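PDB 3OYV: imelysin from Bacteroides ovatus ATCC 8483, which probably takes part in bacterial iron uptake as an imelysin-like, metal-binding protein of the outer membrane, although it is classed as a peptidase. Local coordinates for residues A21-N26 with S320-E325; N26-V31 with H345-L350; L59-S64 with Q232-V237; S70-V75 with N219-A224. All coordinates share one frame; numbering follows the deposited sequence.

Contact 1: residues A21-N26 with S320-E325; sequences ASSWHN and SWSDLE
Asn26 lies across the C-terminal turn of helix 319-323, its CB level with the ring plane of Trp321 and at that ring's edge, 4.0 Å from CE3. With CG beside the backbone N (chi1 -74°), the amide turns toward the main chain of Trp321, where ND2 donates to Trp321 O at 2.8 Å. The bond is straight (N-H...O 163°) and the acceptor lies close to the amide plane. It meets the carbonyl almost head-on, with a C=O...N angle of 170°. Asn26 OD1 accepts from Trp326 NE1 and from water 3, which also donates to Leu324 O, so both ends of the amide are held and its rotation is fixed. Replacing the amide with the methyl of an alanine is likely to leave Trp321 O without this donor and Trp326 NE1 without its acceptor. In the conformer described, Ser22 OG donates in the carbonyl plane to a lone pair of Ser322 O at 2.7 Å; a second conformer of Ser22 is modelled, so this bond may not be permanent. Ser322 O also receives water 2, which bridges it to Leu324 O. Water 1 accepts from Ser23 N at 3.0 Å and bonds Ser322 OG at 2.8 Å. Ser23 OG itself, in its modelled conformer, pairs with Ser318 O. The contact thus sets the first turns of helix 21-47 against the last turn of helix 319-323, while Trp321 packs edge-to-face with Tyr27 and against Ile315 of helix 309-316.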
loop_
_atom_site.group_PDB
_atom_site.type_symbol
_atom_site.label_atom_id
_atom_site.label_comp_id
_atom_site.label_asym_id
_atom_site.label_seq_id
_atom_site.Cartn_x
_atom_site.Cartn_y
_atom_site.Cartn_z
ATOM N N ALA A 21 3.233 27.349 -10.917
ATOM C CA ALA A 21 2.096 26.544 -11.349
ATOM C C ALA A 21 2.448 25.649 -12.531
ATOM O O ALA A 21 2.034 24.505 -12.590
ATOM C CB ALA A 21 0.933 27.453 -11.724
ATOM N N SER A 22 3.231 26.140 -13.499
ATOM C CA SER A 22 3.521 25.333 -14.669
ATOM C C SER A 22 4.355 24.118 -14.298
ATOM O O SER A 22 4.056 22.997 -14.707
ATOM C CB SER A 22 4.258 26.153 -15.726
ATOM O OG SER A 22 4.454 25.358 -16.857
ATOM N N SER A 23 5.380 24.323 -13.485
ATOM C CA SER A 23 6.197 23.203 -13.002
ATOM C C SER A 23 5.343 22.224 -12.189
ATOM O O SER A 23 5.483 21.016 -12.305
ATOM C CB SER A 23 7.349 23.707 -12.128
ATOM O OG SER A 23 8.285 24.464 -12.883
ATOM N N TRP A 24 4.459 22.766 -11.354
ATOM C CA TRP A 24 3.580 21.940 -10.511
ATOM C C TRP A 24 2.695 21.051 -11.392
ATOM O O TRP A 24 2.580 19.837 -11.163
ATOM C CB TRP A 24 2.720 22.836 -9.625
ATOM C CG TRP A 24 2.261 22.237 -8.340
ATOM C CD1 TRP A 24 1.418 21.178 -8.164
ATOM C CD2 TRP A 24 2.620 22.686 -7.041
ATOM N NE1 TRP A 24 1.233 20.947 -6.828
ATOM C CE2 TRP A 24 1.949 21.865 -6.110
ATOM C CE3 TRP A 24 3.446 23.706 -6.568
ATOM C CZ2 TRP A 24 2.085 22.037 -4.740
ATOM C CZ3 TRP A 24 3.559 23.875 -5.228
ATOM C CH2 TRP A 24 2.903 23.027 -4.319
ATOM N N HIS A 25 2.100 21.631 -12.430
ATOM C CA HIS A 25 1.273 20.868 -13.381
ATOM C C HIS A 25 2.072 19.769 -14.042
ATOM O O HIS A 25 1.646 18.599 -14.102
ATOM C CB HIS A 25 0.696 21.782 -14.466
ATOM C CG HIS A 25 -0.226 22.854 -13.935
ATOM N ND1 HIS A 25 -0.612 23.950 -14.688
ATOM C CD2 HIS A 25 -0.780 23.040 -12.712
ATOM C CE1 HIS A 25 -1.406 24.725 -13.970
ATOM N NE2 HIS A 25 -1.537 24.190 -12.773
ATOM N N ASN A 26 3.208 20.150 -14.621
ATOM C CA ASN A 26 4.020 19.191 -15.337
ATOM C C ASN A 26 4.539 18.052 -14.455
ATOM O O ASN A 26 4.578 16.889 -14.895
ATOM C CB ASN A 26 5.172 19.916 -16.021
ATOM C CG ASN A 26 4.704 20.705 -17.251
ATOM O OD1 ASN A 26 3.762 20.295 -17.924
ATOM N ND2 ASN A 26 5.389 21.819 -17.559
ATOM N N SER A 320 13.240 24.238 -15.935
ATOM C CA SER A 320 13.115 23.147 -16.892
ATOM C C SER A 320 11.738 22.501 -16.808
ATOM O O SER A 320 11.102 22.245 -17.822
ATOM C CB SER A 320 14.210 22.072 -16.712
ATOM O OG SER A 320 14.095 21.447 -15.443
ATOM N N TRP A 321 11.262 22.222 -15.590
ATOM C CA TRP A 321 9.922 21.635 -15.453
ATOM C C TRP A 321 8.828 22.656 -15.782
ATOM O O TRP A 321 7.756 22.285 -16.233
ATOM C CB TRP A 321 9.714 21.022 -14.062
ATOM C CG TRP A 321 10.327 19.676 -13.920
ATOM C CD1 TRP A 321 11.524 19.373 -13.342
ATOM C CD2 TRP A 321 9.796 18.455 -14.428
ATOM N NE1 TRP A 321 11.746 18.021 -13.437
ATOM C CE2 TRP A 321 10.705 17.436 -14.101
ATOM C CE3 TRP A 321 8.621 18.119 -15.111
ATOM C CZ2 TRP A 321 10.486 16.106 -14.458
ATOM C CZ3 TRP A 321 8.406 16.796 -15.463
ATOM C CH2 TRP A 321 9.333 15.810 -15.130
ATOM N N SER A 322 9.133 23.937 -15.609
ATOM C CA SER A 322 8.173 25.002 -15.989
ATOM C C SER A 322 7.983 25.082 -17.489
ATOM O O SER A 322 6.894 25.352 -17.985
ATOM C CB SER A 322 8.643 26.375 -15.474
ATOM O OG SER A 322 7.631 27.351 -15.610
ATOM N N ASP A 323 9.077 24.895 -18.214
ATOM C CA ASP A 323 9.161 25.090 -19.665
ATOM C C ASP A 323 8.872 23.825 -20.481
ATOM O O ASP A 323 8.743 23.875 -21.697
ATOM C CB ASP A 323 10.586 25.567 -20.023
ATOM C CG ASP A 323 10.883 26.982 -19.586
ATOM O OD1 ASP A 323 9.941 27.795 -19.314
ATOM O OD2 ASP A 323 12.112 27.287 -19.546
ATOM N N LEU A 324 8.735 22.674 -19.817
ATOM C CA LEU A 324 8.522 21.410 -20.502
ATOM C C LEU A 324 7.243 21.418 -21.342
ATOM O O LEU A 324 6.195 21.890 -20.876
ATOM C CB LEU A 324 8.446 20.259 -19.483
ATOM C CG LEU A 324 8.136 18.877 -20.010
ATOM C CD1 LEU A 324 9.269 18.310 -20.859
ATOM C CD2 LEU A 324 7.809 17.938 -18.825
ATOM N N GLU A 325 7.356 20.849 -22.540
ATOM C CA GLU A 325 6.220 20.588 -23.425
ATOM C C GLU A 325 6.095 19.072 -23.603
ATOM O O GLU A 325 7.099 18.355 -23.535
ATOM C CB GLU A 325 6.418 21.287 -24.774
ATOM C CG GLU A 325 6.494 22.801 -24.674
ATOM C CD GLU A 325 6.949 23.500 -25.966
ATOM O OE1 GLU A 325 6.744 22.942 -27.066
ATOM O OE2 GLU A 325 7.508 24.619 -25.870
HETATM O O HOH W 1 6.483 27.141 -13.113
HETATM O O HOH W 2 5.232 24.178 -19.934
HETATM O O HOH W 3 3.349 21.218 -20.674
#

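Contact 2: residues N26-V31 with H345-L350; sequences NYMRNV and HTLEFL
Met28, a selenomethionine in the crystal, and Leu350 run past each other in opposite directions, and Met28 CG in the modelled conformer lies 3.7 Å from Leu350 CD1. Val31 and Leu347 pass in the same opposed manner. Tyr27 instead crosses both Leu350 and Thr346 at about a right angle: its CD2 is 4.1 Å from Leu350 CD1, and its CE2 is equally far from Thr346 CG2. With CG anti to the backbone N (chi1 -159°), the Tyr27 ring swings toward helix 343-351. One of its faces takes Val31 CG2 near the rim, and the same methyl meets Thr346 CG2 at 3.9 Å. These contacts join helices 21-47 and 343-351, whose local axes approach to 9.8 Å and run roughly antiparallel, at 152°. Turned from the interface, His345 and Glu348 form the HxxE signature of the imelysin family: His345 ND1 donates to Glu348 OE1 at 2.8 Å, nearly straight at 173° and in the imidazole plane. Glu348 OE2 pairs with Ser118 OG, and His345 NE2 hydrogen-bonds an unidentified molecule, probably from the crystallisation liquor. The polar ends of the interface residues find partners next door: Tyr27 OH bonds Val341 O, and Thr346 OG1 bonds Arg342 O.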
loop_
_atom_site.group_PDB
_atom_site.type_symbol
_atom_site.label_atom_id
_atom_site.label_comp_id
_atom_site.label_asym_id
_atom_site.label_seq_id
_atom_site.Cartn_x
_atom_site.Cartn_y
_atom_site.Cartn_z
ATOM N N ASN A 26 3.208 20.150 -14.621
ATOM C CA ASN A 26 4.020 19.191 -15.337
ATOM C C ASN A 26 4.539 18.052 -14.455
ATOM O O ASN A 26 4.578 16.889 -14.895
ATOM C CB ASN A 26 5.172 19.916 -16.021
ATOM C CG ASN A 26 4.704 20.705 -17.251
ATOM O OD1 ASN A 26 3.762 20.295 -17.924
ATOM N ND2 ASN A 26 5.389 21.819 -17.559
ATOM N N TYR A 27 4.972 18.387 -13.247
ATOM C CA TYR A 27 5.533 17.347 -12.380
ATOM C C TYR A 27 4.437 16.438 -11.826
ATOM O O TYR A 27 4.623 15.230 -11.738
ATOM C CB TYR A 27 6.438 17.893 -11.284
ATOM C CG TYR A 27 7.347 16.803 -10.780
ATOM C CD1 TYR A 27 8.249 16.175 -11.642
ATOM C CD2 TYR A 27 7.285 16.382 -9.465
ATOM C CE1 TYR A 27 9.071 15.181 -11.204
ATOM C CE2 TYR A 27 8.124 15.374 -9.009
ATOM C CZ TYR A 27 9.022 14.778 -9.889
ATOM O OH TYR A 27 9.883 13.777 -9.464
HETATM N N MSE A 28 3.289 17.014 -11.464
HETATM C CA MSE A 28 2.130 16.188 -11.058
HETATM C C MSE A 28 1.797 15.203 -12.162
HETATM O O MSE A 28 1.566 14.027 -11.890
HETATM C CB MSE A 28 0.885 17.009 -10.748
HETATM C CG MSE A 28 0.815 17.596 -9.386
HETATM SE SE MSE A 28 -0.953 18.200 -8.983
HETATM C CE MSE A 28 -1.155 19.452 -10.437
ATOM N N ARG A 29 1.712 15.714 -13.393
ATOM C CA ARG A 29 1.436 14.839 -14.526
ATOM C C ARG A 29 2.477 13.725 -14.636
ATOM O O ARG A 29 2.142 12.568 -14.870
ATOM C CB ARG A 29 1.349 15.608 -15.862
ATOM C CG ARG A 29 1.159 14.759 -17.055
ATOM C CD ARG A 29 0.893 15.603 -18.259
ATOM N NE ARG A 29 0.964 14.743 -19.438
ATOM C CZ ARG A 29 0.707 15.121 -20.687
ATOM N NH1 ARG A 29 0.421 16.366 -20.948
ATOM N NH2 ARG A 29 0.790 14.242 -21.684
ATOM N N ASN A 30 3.748 14.091 -14.502
ATOM C CA ASN A 30 4.810 13.113 -14.599
ATOM C C ASN A 30 4.647 12.000 -13.555
ATOM O O ASN A 30 4.733 10.815 -13.867
ATOM C CB ASN A 30 6.175 13.779 -14.432
ATOM C CG ASN A 30 7.309 12.863 -14.888
ATOM O OD1 ASN A 30 7.434 12.573 -16.074
ATOM N ND2 ASN A 30 8.107 12.353 -13.934
ATOM N N VAL A 31 4.411 12.403 -12.308
ATOM C CA VAL A 31 4.304 11.422 -11.227
ATOM C C VAL A 31 3.054 10.541 -11.399
ATOM O O VAL A 31 3.114 9.320 -11.202
ATOM C CB VAL A 31 4.344 12.130 -9.877
ATOM C CG1 VAL A 31 4.068 11.158 -8.717
ATOM C CG2 VAL A 31 5.695 12.843 -9.662
ATOM N N HIS A 345 3.249 8.977 -2.530
ATOM C CA HIS A 345 3.475 10.000 -1.547
ATOM C C HIS A 345 4.000 11.316 -2.136
ATOM O O HIS A 345 3.803 12.364 -1.560
ATOM C CB HIS A 345 4.328 9.485 -0.410
ATOM C CG HIS A 345 3.653 8.389 0.341
ATOM N ND1 HIS A 345 2.472 8.580 1.035
ATOM C CD2 HIS A 345 3.985 7.093 0.496
ATOM C CE1 HIS A 345 2.110 7.431 1.585
ATOM N NE2 HIS A 345 3.000 6.510 1.250
ATOM N N THR A 346 4.652 11.252 -3.281
ATOM C CA THR A 346 5.012 12.478 -4.006
ATOM C C THR A 346 3.762 13.153 -4.540
ATOM O O THR A 346 3.607 14.356 -4.406
ATOM C CB THR A 346 6.049 12.218 -5.123
ATOM O OG1 THR A 346 7.260 11.780 -4.515
ATOM C CG2 THR A 346 6.319 13.516 -5.869
ATOM N N LEU A 347 2.849 12.378 -5.126
ATOM C CA LEU A 347 1.583 12.985 -5.532
ATOM C C LEU A 347 0.824 13.527 -4.347
ATOM O O LEU A 347 0.238 14.587 -4.435
ATOM C CB LEU A 347 0.774 11.984 -6.308
ATOM C CG LEU A 347 -0.357 12.530 -7.139
ATOM C CD1 LEU A 347 0.033 13.752 -7.975
ATOM C CD2 LEU A 347 -0.872 11.355 -8.044
ATOM N N GLU A 348 0.860 12.785 -3.244
ATOM C CA GLU A 348 0.234 13.268 -2.019
ATOM C C GLU A 348 0.776 14.652 -1.602
ATOM O O GLU A 348 0.015 15.566 -1.257
ATOM C CB GLU A 348 0.455 12.233 -0.889
ATOM C CG GLU A 348 -0.362 12.455 0.375
ATOM C CD GLU A 348 0.174 11.637 1.552
ATOM O OE1 GLU A 348 1.234 11.008 1.419
ATOM O OE2 GLU A 348 -0.466 11.696 2.619
ATOM N N PHE A 349 2.106 14.776 -1.631
ATOM C CA PHE A 349 2.769 16.061 -1.296
ATOM C C PHE A 349 2.261 17.203 -2.179
ATOM O O PHE A 349 2.073 18.321 -1.721
ATOM C CB PHE A 349 4.273 15.862 -1.494
ATOM C CG PHE A 349 5.130 17.083 -1.237
ATOM C CD1 PHE A 349 5.301 18.054 -2.195
ATOM C CD2 PHE A 349 5.881 17.179 -0.087
ATOM C CE1 PHE A 349 6.107 19.145 -1.942
ATOM C CE2 PHE A 349 6.712 18.264 0.141
ATOM C CZ PHE A 349 6.800 19.243 -0.775
ATOM N N LEU A 350 2.069 16.887 -3.450
ATOM C CA LEU A 350 1.643 17.846 -4.474
ATOM C C LEU A 350 0.175 18.218 -4.397
ATOM O O LEU A 350 -0.221 19.259 -4.929
ATOM C CB LEU A 350 2.017 17.303 -5.865
ATOM C CG LEU A 350 3.524 17.164 -6.181
ATOM C CD1 LEU A 350 3.740 16.351 -7.481
ATOM C CD2 LEU A 350 4.238 18.540 -6.213
#

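Contact 3: residues L59-S64 with Q232-V237; sequences LFKAHS and QYVDAV
Lys61 NZ donates to Asp235 OD1 at 2.8 Å, a salt bridge that uses the carboxylate's syn lone pair and leaves OD2 a longer 3.4 Å from the same NZ. The lysine chain bends at its third torsion (chi3 -73°), which brings the ammonium round to the aspartate after the methylenes have crossed Val234. Lys61 CG lies 3.9 Å from Val234 CB, and Lys61 CD sits 4.0 Å from Val234 CG1, so the aliphatic part of the lysine covers the valine. With a methionine in its place, Asp235 would probably be left without its positive mate. Val234 CG2 meets the edge of the Phe60 ring, near the ring plane and 3.6 Å from CD2, and also touches Lys61 CG. Phe60 also meets Tyr233, with CE2 to CE2 at 4.3 Å. The valine thus touches both the Phe60 edge and the lysine methylenes, while the salt bridge lies beyond them, with Asp235 exposed. Helix 56-62 here leans on a part of helix 223-261 that contains a wider pi-type turn. Phe60 also touches Cys74 of helix 71-102 and packs edge-to-face with Tyr68, while Tyr233 touches Ile78 of helix 71-102 and Ala135 of helix 121-137.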
loop_
_atom_site.group_PDB
_atom_site.type_symbol
_atom_site.label_atom_id
_atom_site.label_comp_id
_atom_site.label_asym_id
_atom_site.label_seq_id
_atom_site.Cartn_x
_atom_site.Cartn_y
_atom_site.Cartn_z
ATOM N N LEU A 59 1.003 -18.959 -12.888
ATOM C CA LEU A 59 2.216 -19.513 -12.293
ATOM C C LEU A 59 2.001 -19.885 -10.812
ATOM O O LEU A 59 2.312 -21.003 -10.382
ATOM C CB LEU A 59 3.360 -18.488 -12.461
ATOM C CG LEU A 59 4.737 -18.831 -11.920
ATOM C CD1 LEU A 59 5.767 -17.929 -12.600
ATOM C CD2 LEU A 59 4.844 -18.692 -10.434
ATOM N N PHE A 60 1.456 -18.952 -10.048
ATOM C CA PHE A 60 1.272 -19.163 -8.632
ATOM C C PHE A 60 0.240 -20.251 -8.361
ATOM O O PHE A 60 0.440 -21.073 -7.470
ATOM C CB PHE A 60 0.893 -17.854 -7.959
ATOM C CG PHE A 60 1.157 -17.820 -6.466
ATOM C CD1 PHE A 60 2.457 -17.810 -5.963
ATOM C CD2 PHE A 60 0.107 -17.801 -5.571
ATOM C CE1 PHE A 60 2.683 -17.753 -4.580
ATOM C CE2 PHE A 60 0.333 -17.755 -4.228
ATOM C CZ PHE A 60 1.604 -17.720 -3.715
ATOM N N LYS A 61 -0.869 -20.250 -9.098
ATOM C CA LYS A 61 -1.875 -21.293 -8.918
ATOM C C LYS A 61 -1.402 -22.682 -9.321
ATOM O O LYS A 61 -1.884 -23.684 -8.781
ATOM C CB LYS A 61 -3.168 -20.971 -9.686
ATOM C CG LYS A 61 -3.841 -19.751 -9.117
ATOM C CD LYS A 61 -5.169 -19.412 -9.809
ATOM C CE LYS A 61 -4.941 -18.839 -11.209
ATOM N NZ LYS A 61 -6.223 -18.607 -11.929
ATOM N N ALA A 62 -0.509 -22.755 -10.297
ATOM C CA ALA A 62 0.004 -24.050 -10.751
ATOM C C ALA A 62 1.059 -24.609 -9.806
ATOM O O ALA A 62 1.142 -25.821 -9.613
ATOM C CB ALA A 62 0.603 -23.938 -12.168
ATOM N N HIS A 63 1.885 -23.721 -9.266
ATOM C CA HIS A 63 2.965 -24.030 -8.353
ATOM C C HIS A 63 3.679 -25.339 -8.690
ATOM O O HIS A 63 3.710 -26.279 -7.894
ATOM C CB HIS A 63 2.505 -23.951 -6.893
ATOM C CG HIS A 63 1.242 -24.703 -6.587
ATOM N ND1 HIS A 63 1.188 -26.081 -6.516
ATOM C CD2 HIS A 63 -0.014 -24.259 -6.318
ATOM C CE1 HIS A 63 -0.049 -26.449 -6.223
ATOM N NE2 HIS A 63 -0.802 -25.367 -6.115
ATOM N N SER A 64 4.280 -25.372 -9.878
ATOM C CA SER A 64 4.825 -26.617 -10.413
ATOM C C SER A 64 6.342 -26.672 -10.455
ATOM O O SER A 64 6.908 -27.621 -11.009
ATOM C CB SER A 64 4.285 -26.809 -11.815
ATOM O OG SER A 64 4.687 -25.731 -12.636
ATOM N N GLN A 232 -8.413 -19.538 -4.936
ATOM C CA GLN A 232 -9.339 -18.496 -4.471
ATOM C C GLN A 232 -8.621 -17.202 -4.104
ATOM O O GLN A 232 -9.088 -16.092 -4.397
ATOM C CB GLN A 232 -10.218 -18.977 -3.313
ATOM C CG GLN A 232 -11.145 -17.983 -2.680
ATOM C CD GLN A 232 -12.262 -17.515 -3.558
ATOM O OE1 GLN A 232 -12.551 -18.082 -4.615
ATOM N NE2 GLN A 232 -12.936 -16.490 -3.101
ATOM N N TYR A 233 -7.491 -17.345 -3.412
ATOM C CA TYR A 233 -6.703 -16.182 -3.011
ATOM C C TYR A 233 -6.264 -15.362 -4.219
ATOM O O TYR A 233 -6.392 -14.145 -4.265
ATOM C CB TYR A 233 -5.511 -16.670 -2.213
ATOM C CG TYR A 233 -4.409 -15.694 -1.876
ATOM C CD1 TYR A 233 -4.438 -14.913 -0.734
ATOM C CD2 TYR A 233 -3.291 -15.628 -2.691
ATOM C CE1 TYR A 233 -3.384 -14.050 -0.422
ATOM C CE2 TYR A 233 -2.208 -14.817 -2.381
ATOM C CZ TYR A 233 -2.266 -14.048 -1.230
ATOM O OH TYR A 233 -1.178 -13.268 -0.894
ATOM N N VAL A 234 -5.763 -16.049 -5.221
ATOM C CA VAL A 234 -5.287 -15.358 -6.429
ATOM C C VAL A 234 -6.465 -14.750 -7.186
ATOM O O VAL A 234 -6.434 -13.565 -7.570
ATOM C CB VAL A 234 -4.497 -16.312 -7.332
ATOM C CG1 VAL A 234 -4.231 -15.704 -8.721
ATOM C CG2 VAL A 234 -3.164 -16.746 -6.650
ATOM N N ASP A 235 -7.522 -15.526 -7.393
ATOM C CA ASP A 235 -8.599 -15.102 -8.292
ATOM C C ASP A 235 -9.564 -14.119 -7.666
ATOM O O ASP A 235 -10.142 -13.328 -8.409
ATOM C CB ASP A 235 -9.379 -16.334 -8.830
ATOM C CG ASP A 235 -8.599 -17.168 -9.821
ATOM O OD1 ASP A 235 -7.584 -16.677 -10.343
ATOM O OD2 ASP A 235 -9.044 -18.317 -10.065
ATOM N N ALA A 236 -9.763 -14.165 -6.333
ATOM C CA ALA A 236 -10.695 -13.308 -5.624
ATOM C C ALA A 236 -10.046 -12.166 -4.859
ATOM O O ALA A 236 -10.673 -11.148 -4.627
ATOM C CB ALA A 236 -11.608 -14.142 -4.692
ATOM N N VAL A 237 -8.808 -12.341 -4.430
ATOM C CA VAL A 237 -8.140 -11.315 -3.642
ATOM C C VAL A 237 -7.092 -10.560 -4.450
ATOM O O VAL A 237 -7.215 -9.338 -4.647
ATOM C CB VAL A 237 -7.573 -11.860 -2.314
ATOM C CG1 VAL A 237 -6.865 -10.734 -1.512
ATOM C CG2 VAL A 237 -8.712 -12.472 -1.472
#

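Contact 4: residues S70-V75 with N219-A224; sequences SALSCV and NINTDA
The backbones of 70-75 and 219-224 come close where two helices begin: Ala71 CA is 5.2 Å from Asp223 CA, and Leu72 CA is 5.6 Å from Asn221 CA. Ser70 is the N-cap of helix 71-102, its OG accepting from Ser73 N at 2.9 Å. Thr222 is the N-cap of helix 223-261, its OG1 accepting from Val225 N. Across the contact, Asp223 OD1 accepts from Ala71 N at 2.9 Å with an N-H...O angle of 166°, the donor lying 36° out of the carboxylate plane. Asp223 CG stands beside its backbone N (chi1 -74°), which turns the acid toward the neighbouring helix start. Water 4 completes the join: it accepts from Leu72 N at 3.0 Å and donates to Asp223 OD1 at 2.7 Å and to Asn221 O. The first-turn amides of Ala71, Leu72 and Ser73 are thus met by the acid, the water and the cap in turn, so the N-terminus of helix 71-102 is capped by Ser70 and also bonded by a side chain from the start of helix 223-261. The positive end of that first helix would probably favour the ionised carboxylate. Beside this polar join, Leu72 CD1 lies 3.9 Å from Asn221 CB, and Asn221 ND2 is tied to Asn216 OD1.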
loop_
_atom_site.group_PDB
_atom_site.type_symbol
_atom_site.label_atom_id
_atom_site.label_comp_id
_atom_site.label_asym_id
_atom_site.label_seq_id
_atom_site.Cartn_x
_atom_site.Cartn_y
_atom_site.Cartn_z
ATOM N N SER A 70 4.727 -26.366 -4.488
ATOM C CA SER A 70 3.616 -26.997 -3.802
ATOM C C SER A 70 2.651 -25.926 -3.361
ATOM O O SER A 70 3.025 -24.757 -3.235
ATOM C CB SER A 70 4.117 -27.781 -2.572
ATOM O OG SER A 70 4.606 -26.910 -1.571
ATOM N N ALA A 71 1.424 -26.329 -3.062
ATOM C CA ALA A 71 0.483 -25.388 -2.475
ATOM C C ALA A 71 0.955 -24.937 -1.093
ATOM O O ALA A 71 0.749 -23.790 -0.709
ATOM C CB ALA A 71 -0.946 -25.982 -2.417
ATOM N N LEU A 72 1.586 -25.836 -0.327
ATOM C CA LEU A 72 2.156 -25.459 0.957
ATOM C C LEU A 72 3.140 -24.312 0.807
ATOM O O LEU A 72 3.094 -23.371 1.586
ATOM C CB LEU A 72 2.817 -26.653 1.657
ATOM C CG LEU A 72 3.541 -26.338 2.958
ATOM C CD1 LEU A 72 2.590 -25.725 3.959
ATOM C CD2 LEU A 72 4.234 -27.574 3.535
ATOM N N SER A 73 4.038 -24.387 -0.175
ATOM C CA SER A 73 5.008 -23.314 -0.410
ATOM C C SER A 73 4.305 -21.973 -0.678
ATOM O O SER A 73 4.685 -20.917 -0.142
ATOM C CB SER A 73 5.888 -23.677 -1.603
ATOM O OG SER A 73 6.888 -22.699 -1.807
ATOM N N CYS A 74 3.264 -22.028 -1.505
ATOM C CA CYS A 74 2.473 -20.829 -1.774
ATOM C C CYS A 74 1.882 -20.280 -0.482
ATOM O O CYS A 74 1.935 -19.077 -0.214
ATOM C CB CYS A 74 1.304 -21.125 -2.711
ATOM S SG CYS A 74 1.785 -21.605 -4.357
ATOM N N VAL A 75 1.305 -21.159 0.347
ATOM C CA VAL A 75 0.613 -20.714 1.555
ATOM C C VAL A 75 1.581 -20.169 2.621
ATOM O O VAL A 75 1.277 -19.197 3.303
ATOM C CB VAL A 75 -0.314 -21.830 2.099
ATOM C CG1 VAL A 75 -0.800 -21.553 3.521
ATOM C CG2 VAL A 75 -1.484 -22.017 1.132
ATOM N N ASN A 219 -2.622 -32.594 8.763
ATOM C CA ASN A 219 -3.362 -33.043 7.585
ATOM C C ASN A 219 -4.033 -31.938 6.764
ATOM O O ASN A 219 -4.996 -32.194 6.051
ATOM C CB ASN A 219 -4.353 -34.162 7.973
ATOM C CG ASN A 219 -3.641 -35.405 8.492
ATOM O OD1 ASN A 219 -2.613 -35.824 7.950
ATOM N ND2 ASN A 219 -4.161 -35.977 9.566
ATOM N N ILE A 220 -3.489 -30.721 6.824
ATOM C CA ILE A 220 -4.016 -29.596 6.059
ATOM C C ILE A 220 -2.986 -28.940 5.161
ATOM O O ILE A 220 -3.183 -27.803 4.755
ATOM C CB ILE A 220 -4.700 -28.540 6.941
ATOM C CG1 ILE A 220 -3.744 -27.955 7.992
ATOM C CG2 ILE A 220 -5.929 -29.144 7.607
ATOM C CD1 ILE A 220 -4.246 -26.652 8.571
ATOM N N ASN A 221 -1.924 -29.649 4.808
ATOM C CA ASN A 221 -0.917 -29.049 3.949
ATOM C C ASN A 221 -0.680 -29.727 2.609
ATOM O O ASN A 221 0.270 -29.400 1.910
ATOM C CB ASN A 221 0.377 -28.807 4.695
ATOM C CG ASN A 221 1.077 -30.074 5.110
ATOM O OD1 ASN A 221 0.794 -31.184 4.604
ATOM N ND2 ASN A 221 2.033 -29.922 6.026
ATOM N N THR A 222 -1.560 -30.657 2.256
ATOM C CA THR A 222 -1.539 -31.287 0.958
ATOM C C THR A 222 -2.010 -30.331 -0.124
ATOM O O THR A 222 -2.753 -29.400 0.154
ATOM C CB THR A 222 -2.436 -32.541 0.941
ATOM O OG1 THR A 222 -3.787 -32.152 1.223
ATOM C CG2 THR A 222 -1.933 -33.619 1.965
ATOM N N ASP A 223 -1.635 -30.610 -1.365
ATOM C CA ASP A 223 -2.243 -29.874 -2.485
ATOM C C ASP A 223 -3.764 -30.066 -2.522
ATOM O O ASP A 223 -4.514 -29.144 -2.869
ATOM C CB ASP A 223 -1.626 -30.289 -3.824
ATOM C CG ASP A 223 -0.222 -29.732 -4.051
ATOM O OD1 ASP A 223 0.336 -29.031 -3.189
ATOM O OD2 ASP A 223 0.317 -30.003 -5.156
ATOM N N ALA A 224 -4.267 -31.241 -2.143
ATOM C CA ALA A 224 -5.715 -31.430 -2.161
ATOM C C ALA A 224 -6.419 -30.435 -1.238
ATOM O O ALA A 224 -7.472 -29.895 -1.558
ATOM C CB ALA A 224 -6.091 -32.873 -1.759
HETATM O O HOH W 4 1.244 -28.772 -0.653
#

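The four contacts form two pairs at distant parts of a largely helical chain. Contacts 1 and 2 lie 12 Å apart between centres, share Asn26 and helix 21-47, and touch through a probable hydrogen bond from Trp24 NE1 to Leu350 O. Contacts 3 and 4, also 12 Å apart, share helix 223-261 and meet where His63 and Cys74 pack. The centres of contacts 1 and 4 are 53 Å apart, and those of contacts 2 and 3 are 34 Å apart. Along the sequence contact 4 is nested within contact 3, and both within contacts 1 and 2. The outer pair therefore joins the chain's two ends beside the HxxE motif, while contacts 3 and 4 lie across the chain's centre from contact 2.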